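Local coordinates for L-Ala-D/L-Glu Epimerase (Escherichia coli, PDB 1JPD), which is an epimerase of the enolase superfamily, pairing a mandelate racemase/muconate lactonizing enzyme-type N-terminal domain with a TIM-barrel-like C-terminal domain, at residues Arg192-Leu195 and Leu196-Gly200; Ala264-Ala267 and Arg268-Phe272; Gln316-Thr319 and Gly320-His323; Gly55-Asp58 and Ala59-Met62. All blocks are in the same frame, centred on the assembly; numbering follows the deposited sequence.

Contact 1: Arg192-Leu195 and Leu196-Gly200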
# COMPACT_ATOMS: atom_id res chain seq x y z
N ARG A 192 -25.63 -3.36 4.10
CA ARG A 192 -24.68 -2.25 4.06
C ARG A 192 -24.02 -2.16 2.73
O ARG A 192 -23.95 -1.08 2.15
CB ARG A 192 -23.60 -2.35 5.14
CG ARG A 192 -24.10 -1.90 6.49
CD ARG A 192 -23.00 -2.03 7.52
NE ARG A 192 -23.41 -1.54 8.83
CZ ARG A 192 -22.58 -1.39 9.87
NH1 ARG A 192 -21.29 -1.68 9.75
NH2 ARG A 192 -23.05 -0.92 11.02
N CYS A 193 -23.52 -3.29 2.23
CA CYS A 193 -22.88 -3.28 0.92
C CYS A 193 -23.92 -2.79 -0.08
O CYS A 193 -23.59 -2.05 -1.01
CB CYS A 193 -22.38 -4.66 0.52
SG CYS A 193 -21.05 -5.32 1.55
N GLN A 194 -25.17 -3.19 0.12
CA GLN A 194 -26.24 -2.80 -0.78
C GLN A 194 -26.43 -1.29 -0.80
O GLN A 194 -26.69 -0.70 -1.85
CB GLN A 194 -27.55 -3.48 -0.42
CG GLN A 194 -28.57 -3.41 -1.55
CD GLN A 194 -28.02 -4.00 -2.84
OE1 GLN A 194 -27.69 -5.19 -2.90
NE2 GLN A 194 -27.90 -3.16 -3.87
N LEU A 195 -26.30 -0.65 0.36
CA LEU A 195 -26.43 0.80 0.45
C LEU A 195 -25.26 1.46 -0.27
O LEU A 195 -25.45 2.45 -0.97
CB LEU A 195 -26.43 1.25 1.90
CG LEU A 195 -26.35 2.78 2.01
CD1 LEU A 195 -27.56 3.39 1.31
CD2 LEU A 195 -26.30 3.20 3.46
N LEU A 196 -24.05 0.93 -0.10
CA LEU A 196 -22.89 1.50 -0.77
C LEU A 196 -23.11 1.42 -2.27
O LEU A 196 -22.72 2.34 -3.01
CB LEU A 196 -21.61 0.75 -0.38
CG LEU A 196 -21.24 0.86 1.10
CD1 LEU A 196 -19.87 0.21 1.35
CD2 LEU A 196 -21.21 2.33 1.51
N ALA A 197 -23.74 0.34 -2.72
CA ALA A 197 -24.02 0.17 -4.14
C ALA A 197 -25.07 1.19 -4.59
O ALA A 197 -24.95 1.77 -5.66
CB ALA A 197 -24.49 -1.25 -4.42
N ASP A 198 -26.10 1.43 -3.77
CA ASP A 198 -27.12 2.40 -4.14
C ASP A 198 -26.50 3.79 -4.34
O ASP A 198 -27.05 4.61 -5.08
CB ASP A 198 -28.23 2.52 -3.08
CG ASP A 198 -29.06 1.25 -2.93
OD1 ASP A 198 -29.12 0.44 -3.88
OD2 ASP A 198 -29.67 1.07 -1.85
N LEU A 199 -25.38 4.05 -3.67
CA LEU A 199 -24.70 5.34 -3.73
C LEU A 199 -23.55 5.37 -4.73
O LEU A 199 -22.79 6.36 -4.81
CB LEU A 199 -24.18 5.72 -2.34
CG LEU A 199 -25.29 5.90 -1.30
CD1 LEU A 199 -24.71 6.27 0.06
CD2 LEU A 199 -26.25 6.98 -1.78
N GLY A 200 -23.42 4.30 -5.49
CA GLY A 200 -22.37 4.22 -6.49
C GLY A 200 -20.96 4.05 -5.95
O GLY A 200 -20.00 4.40 -6.64
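L196 N, A197 N and D198 N donate back to R192 O, C193 O and Q194 O in successive i-to-i+4 bonds, and the first of them spans 3.0 Å from L196 N to R192 O. The next in the series, L199 N to L195 O, is weak at 3.1 Å, just where L199 leaves helical backbone angles. Along the flank of this closing turn the two leucines spaced four apart meet methyl to methyl, with L195 CD1 lying 4.2 Å from L199 CD1. Their first torsions differ: L195 carries CG opposite its own backbone N (chi1 172°), whereas L199 has CG opposite its carbonyl carbon (chi1 -62°), and each branch is thereby led toward the other. The arrangement is a Schellman motif at the C-terminal end of helix 189-198. G200 takes positive phi as the C-prime residue, G200 N bonds to A197 O at 3.0 Å, and V201 N returns to L196 O. This is the helix of the beta-alpha-beta crossover between strands 175-179 and 203-205, and the buried side chains of C193 and L196 both rest on L204. On the exposed flank, Q194 bends at chi2, bringing NE2 to 3.9 Å from A197 CB and 3.8 Å from D198 OD1. The amide and carboxylate planes are turned 43° apart, a loose polar approach. R192 runs out extended in another direction, where NH1 bonds to N157 and the guanidinium makes a cation-pi contact with W184, while L196 and L199 pack on M164 of helix 160-170.

Contact 2: Ala264-Ala267 and Arg268-Phe272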
# COMPACT_ATOMS: atom_id res chain seq x y z
N ALA A 264 0.66 -9.43 -8.57
CA ALA A 264 -0.19 -8.72 -9.52
C ALA A 264 -0.55 -9.65 -10.67
O ALA A 264 -1.73 -9.83 -11.00
CB ALA A 264 0.53 -7.48 -10.04
N THR A 265 0.47 -10.24 -11.28
CA THR A 265 0.29 -11.16 -12.39
C THR A 265 -0.60 -12.32 -11.96
O THR A 265 -1.62 -12.62 -12.59
CB THR A 265 1.64 -11.76 -12.85
OG1 THR A 265 2.52 -10.71 -13.25
CG2 THR A 265 1.42 -12.72 -14.02
N GLU A 266 -0.19 -12.98 -10.89
CA GLU A 266 -0.92 -14.13 -10.38
C GLU A 266 -2.36 -13.82 -9.96
O GLU A 266 -3.26 -14.63 -10.21
CB GLU A 266 -0.16 -14.73 -9.20
CG GLU A 266 -0.67 -16.08 -8.77
CD GLU A 266 -0.88 -17.00 -9.94
OE1 GLU A 266 -0.17 -16.84 -10.97
OE2 GLU A 266 -1.75 -17.89 -9.84
N ALA A 267 -2.57 -12.67 -9.35
CA ALA A 267 -3.91 -12.29 -8.89
C ALA A 267 -4.83 -12.05 -10.07
O ALA A 267 -5.97 -12.53 -10.09
CB ALA A 267 -3.84 -11.04 -8.02
N ARG A 268 -4.35 -11.30 -11.05
CA ARG A 268 -5.13 -11.01 -12.25
C ARG A 268 -5.59 -12.32 -12.87
O ARG A 268 -6.79 -12.52 -13.12
CB ARG A 268 -4.28 -10.28 -13.27
CG ARG A 268 -4.16 -8.80 -13.09
CD ARG A 268 -3.30 -8.29 -14.22
NE ARG A 268 -3.39 -6.86 -14.41
CZ ARG A 268 -2.84 -6.23 -15.44
NH1 ARG A 268 -2.17 -6.93 -16.35
NH2 ARG A 268 -2.96 -4.92 -15.58
N ALA A 269 -4.63 -13.21 -13.11
CA ALA A 269 -4.89 -14.50 -13.72
C ALA A 269 -6.05 -15.22 -13.05
O ALA A 269 -6.80 -15.95 -13.71
CB ALA A 269 -3.63 -15.37 -13.67
N GLN A 270 -6.22 -15.03 -11.74
CA GLN A 270 -7.31 -15.69 -11.03
C GLN A 270 -8.59 -14.87 -10.97
O GLN A 270 -9.51 -15.21 -10.23
CB GLN A 270 -6.87 -16.09 -9.63
CG GLN A 270 -5.85 -17.20 -9.62
CD GLN A 270 -5.60 -17.75 -8.24
OE1 GLN A 270 -6.54 -18.08 -7.51
NE2 GLN A 270 -4.33 -17.88 -7.88
N GLY A 271 -8.63 -13.78 -11.73
CA GLY A 271 -9.83 -12.96 -11.76
C GLY A 271 -9.95 -11.83 -10.76
O GLY A 271 -11.00 -11.20 -10.66
N PHE A 272 -8.88 -11.57 -10.01
CA PHE A 272 -8.91 -10.51 -9.02
C PHE A 272 -8.54 -9.17 -9.65
O PHE A 272 -7.73 -9.11 -10.56
CB PHE A 272 -7.92 -10.77 -7.88
CG PHE A 272 -8.26 -11.97 -7.03
CD1 PHE A 272 -7.72 -13.22 -7.31
CD2 PHE A 272 -9.07 -11.83 -5.91
CE1 PHE A 272 -7.98 -14.31 -6.48
CE2 PHE A 272 -9.34 -12.92 -5.08
CZ PHE A 272 -8.79 -14.16 -5.37
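A267 O receives F272 N at 3.1 Å, the longer-reaching bond of a Schellman motif that ends helix 257-269; its companion runs from G271 N to R268 O, with G271 at positive phi as the C-prime residue. The packed side of the turn lies here. A267 CB faces F272 CB at 4.1 Å, A264 and A267 lie on L274 of strand 273-276, and the F272 ring is received by L237, L240 and V247, with K241 in cation-pi contact. The solvent side is built differently. R268 N and A269 N close regular helical bonds, to A264 O and T265 O, but the side chains there are polar or small, and R268 stretches back along the helix past A264 O. Between the two sides E266 and Q270 make a side-chain bridge: with CG opposite its backbone N and a bend at chi2 (47°), E266 turns its carboxylate toward Q270, whose NE2 donates to OE2 at 3.2 Å. OE2 is used on its anti side, and the flat groups stand 63° apart. F272 N approaches from above the carbonyl plane of A267, and the same oxygen lies in the plane of the phenyl ring at its edge, 3.4 Å from F272 CD1.

Contact 3: Gln316-Thr319 and Gly320-His323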
# COMPACT_ATOMS: atom_id res chain seq x y z
N GLN A 316 6.32 14.83 -5.92
CA GLN A 316 5.38 15.93 -5.84
C GLN A 316 3.92 15.51 -5.77
O GLN A 316 3.38 14.90 -6.69
CB GLN A 316 5.62 16.90 -6.99
CG GLN A 316 6.97 17.61 -6.88
CD GLN A 316 7.18 18.26 -5.51
OE1 GLN A 316 6.49 19.22 -5.16
NE2 GLN A 316 8.12 17.73 -4.73
N PHE A 317 3.29 15.84 -4.64
CA PHE A 317 1.90 15.53 -4.38
C PHE A 317 1.05 16.79 -4.25
O PHE A 317 1.42 17.73 -3.54
CB PHE A 317 1.73 14.77 -3.06
CG PHE A 317 2.23 13.35 -3.08
CD1 PHE A 317 3.50 13.05 -2.60
CD2 PHE A 317 1.40 12.31 -3.50
CE1 PHE A 317 3.93 11.72 -2.52
CE2 PHE A 317 1.82 10.99 -3.42
CZ PHE A 317 3.09 10.69 -2.93
N THR A 318 -0.10 16.80 -4.91
CA THR A 318 -1.07 17.89 -4.81
C THR A 318 -2.34 17.15 -4.42
O THR A 318 -2.44 15.94 -4.63
CB THR A 318 -1.30 18.63 -6.15
OG1 THR A 318 -1.87 17.73 -7.11
CG2 THR A 318 0.02 19.17 -6.68
N THR A 319 -3.32 17.85 -3.85
CA THR A 319 -4.55 17.18 -3.41
C THR A 319 -5.09 16.14 -4.41
O THR A 319 -5.57 16.48 -5.49
CB THR A 319 -5.67 18.20 -3.09
OG1 THR A 319 -5.26 19.05 -2.01
CG2 THR A 319 -6.94 17.47 -2.69
N GLY A 320 -4.99 14.86 -4.03
CA GLY A 320 -5.49 13.79 -4.87
C GLY A 320 -4.62 13.39 -6.05
O GLY A 320 -5.04 12.56 -6.87
N GLU A 321 -3.42 13.95 -6.15
CA GLU A 321 -2.55 13.60 -7.27
C GLU A 321 -1.08 13.42 -6.93
O GLU A 321 -0.54 14.05 -6.02
CB GLU A 321 -2.66 14.66 -8.37
CG GLU A 321 -4.07 15.05 -8.75
CD GLU A 321 -4.12 15.99 -9.92
OE1 GLU A 321 -3.34 16.98 -9.93
OE2 GLU A 321 -4.94 15.75 -10.84
N LEU A 322 -0.45 12.54 -7.69
CA LEU A 322 0.97 12.26 -7.54
C LEU A 322 1.56 12.60 -8.90
O LEU A 322 1.25 11.94 -9.89
CB LEU A 322 1.19 10.78 -7.22
CG LEU A 322 2.63 10.29 -7.31
CD1 LEU A 322 3.52 11.11 -6.38
CD2 LEU A 322 2.68 8.82 -6.96
N HIS A 323 2.39 13.64 -8.94
CA HIS A 323 3.00 14.08 -10.19
C HIS A 323 4.37 13.46 -10.42
O HIS A 323 5.30 13.68 -9.65
CB HIS A 323 3.11 15.60 -10.20
CG HIS A 323 1.80 16.29 -10.03
ND1 HIS A 323 0.81 16.26 -11.00
CD2 HIS A 323 1.29 17.00 -9.00
CE1 HIS A 323 -0.25 16.91 -10.56
NE2 HIS A 323 0.02 17.37 -9.34
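T318 and E321 close a tight hairpin, T318 N donating to E321 O at 3.0 Å and E321 N returning to T318 O. The turn between them is type II, with G320 at positive phi, and the short strands 316-318 and 321-323 run antiparallel at 152°. H323 illustrates how a side chain can reach back along such a hairpin. Its CB starts 3.6 Å from Q316 O, the oxygen that also accepts H323 N in a straight backbone bond. CG stays 3.9 Å from Q316 O before the ring turns toward the loop end of the hairpin, where CD2 comes alongside the T318 methyl, 3.4 Å from CG2. CE1 lies 3.9 Å from T318 OG1. At the tip, NE2 lies beside T318 CG2 and shares with T318 OG1 a hydrogen bond of 2.9 Å in which either could be the donor. The hydroxyl meets the imidazole at its edge, near the ring plane, and the two side chains cross at about a right angle. T318 offers OG1 because chi1 of 64° sets the hydroxyl between its backbone N and carbonyl carbon. Behind this polar pair, on the other surface of the hairpin, F317 and L322 lie side by side. L322 CD1 sits over one face of the phenyl ring, 3.6 Å from its centroid and displaced toward CE2 and CZ, a CH-pi contact. Within the sheet, strand 321-323 lies between strand 316-318 at the edge and strand 121-128, antiparallel to both: L322 packs on V122 and T124, E321 and H323 touch T121, and G320 N is held by Q126 OE1.

Contact 4: Gly55-Asp58 and Ala59-Met62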
# COMPACT_ATOMS: atom_id res chain seq x y z
N GLY A 55 3.40 -8.39 13.80
CA GLY A 55 4.49 -8.78 14.66
C GLY A 55 5.88 -8.28 14.28
O GLY A 55 6.86 -9.03 14.40
N GLU A 56 5.96 -7.04 13.83
CA GLU A 56 7.25 -6.47 13.45
C GLU A 56 7.44 -5.15 14.18
O GLU A 56 6.49 -4.40 14.42
CB GLU A 56 7.31 -6.21 11.96
CG GLU A 56 7.01 -7.38 11.06
CD GLU A 56 7.06 -6.98 9.59
OE1 GLU A 56 6.56 -5.88 9.26
OE2 GLU A 56 7.59 -7.77 8.78
N SER A 57 8.68 -4.86 14.52
CA SER A 57 9.05 -3.62 15.18
C SER A 57 10.34 -3.24 14.48
O SER A 57 10.87 -4.05 13.70
CB SER A 57 9.31 -3.88 16.66
OG SER A 57 10.35 -4.85 16.79
N ASP A 58 10.87 -2.04 14.71
CA ASP A 58 12.12 -1.68 14.05
C ASP A 58 13.23 -2.65 14.46
O ASP A 58 14.04 -3.07 13.62
CB ASP A 58 12.53 -0.25 14.38
CG ASP A 58 11.60 0.77 13.77
OD1 ASP A 58 11.00 0.48 12.72
OD2 ASP A 58 11.49 1.88 14.33
N ALA A 59 13.26 -3.01 15.74
CA ALA A 59 14.28 -3.93 16.25
C ALA A 59 14.15 -5.29 15.57
O ALA A 59 15.14 -5.88 15.11
CB ALA A 59 14.13 -4.09 17.75
N SER A 60 12.91 -5.77 15.50
CA SER A 60 12.59 -7.06 14.90
C SER A 60 13.02 -7.16 13.43
O SER A 60 13.59 -8.17 13.00
CB SER A 60 11.08 -7.29 15.00
OG SER A 60 10.74 -8.56 14.50
N VAL A 61 12.74 -6.11 12.66
CA VAL A 61 13.09 -6.08 11.25
C VAL A 61 14.59 -5.86 11.03
O VAL A 61 15.17 -6.43 10.10
CB VAL A 61 12.31 -4.98 10.53
CG1 VAL A 61 12.68 -4.96 9.05
CG2 VAL A 61 10.81 -5.21 10.70
N MET A 62 15.22 -5.05 11.88
CA MET A 62 16.65 -4.82 11.73
C MET A 62 17.39 -6.12 11.98
O MET A 62 18.36 -6.45 11.29
CB MET A 62 17.13 -3.72 12.68
CG MET A 62 16.64 -2.35 12.29
SD MET A 62 17.29 -1.06 13.34
CE MET A 62 18.94 -0.90 12.66
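D58 O accepts M62 N at 2.9 Å, the shortest hydrogen bond of this helix start, and S57 O takes V61 N at 3.0 Å one residue earlier. The hydroxyl of S57 supplies a third acceptor: OG lies 3.0 Å from S60 N, and the N-H points at it with an angle of 157°. Chi1 of 58° makes this possible by folding OG back between the backbone N and the carbonyl carbon of S57, facing the first turn. S57 is thus the N-cap of helix 58-66, and its OG accepts from S60 N, one of the first-turn amides that lie ahead of the regular i-to-i+4 series. The residue before the cap and the fourth after it also meet, E56 CB touching V61 CG2 at 3.9 Å; these are the N' and N4 positions that a hydrophobic staple would use, although here one partner is just the CB of a glutamate. V61 places CG2 there by holding CG1 opposite its backbone N, and it packs in addition on P50 and on A89 and A90 of helix 89-104. Beyond its base E56 runs extended to a carboxylate with two outside partners, OE1 accepting from Y51 N and OE2 from A89 N, the latter at the start of the neighbouring helix. D58 turns its carboxylate away from the cap toward the sheet of the N-terminal domain, where OD2 makes a long, weak ion pair with R31 NH1, and like-charged E11 lies close to the same oxygen. The M62 side chain packs on the same sheet, against V9, E11 and V33.

From the N terminus, contact 4 comes first, closing the loop that leaves strand 42-48 and starting helix 58-66 of the N-terminal domain. The chain then enters the barrel-like domain. There contact 1 ends helix 189-198 ahead of strand 203-205, contact 2 ends helix 257-269 ahead of strand 273-276, and contact 3 forms the hairpin near the C terminus that brings the chain back beside strand 121-128. All four follow in series; none nests in or crosses another, and none touches. Contacts 1 and 2 are nearest, about 15 Å between closest atoms, whereas contacts 1 and 4 lie on opposite sides of the chain's centre, with their own centres about 39 Å apart.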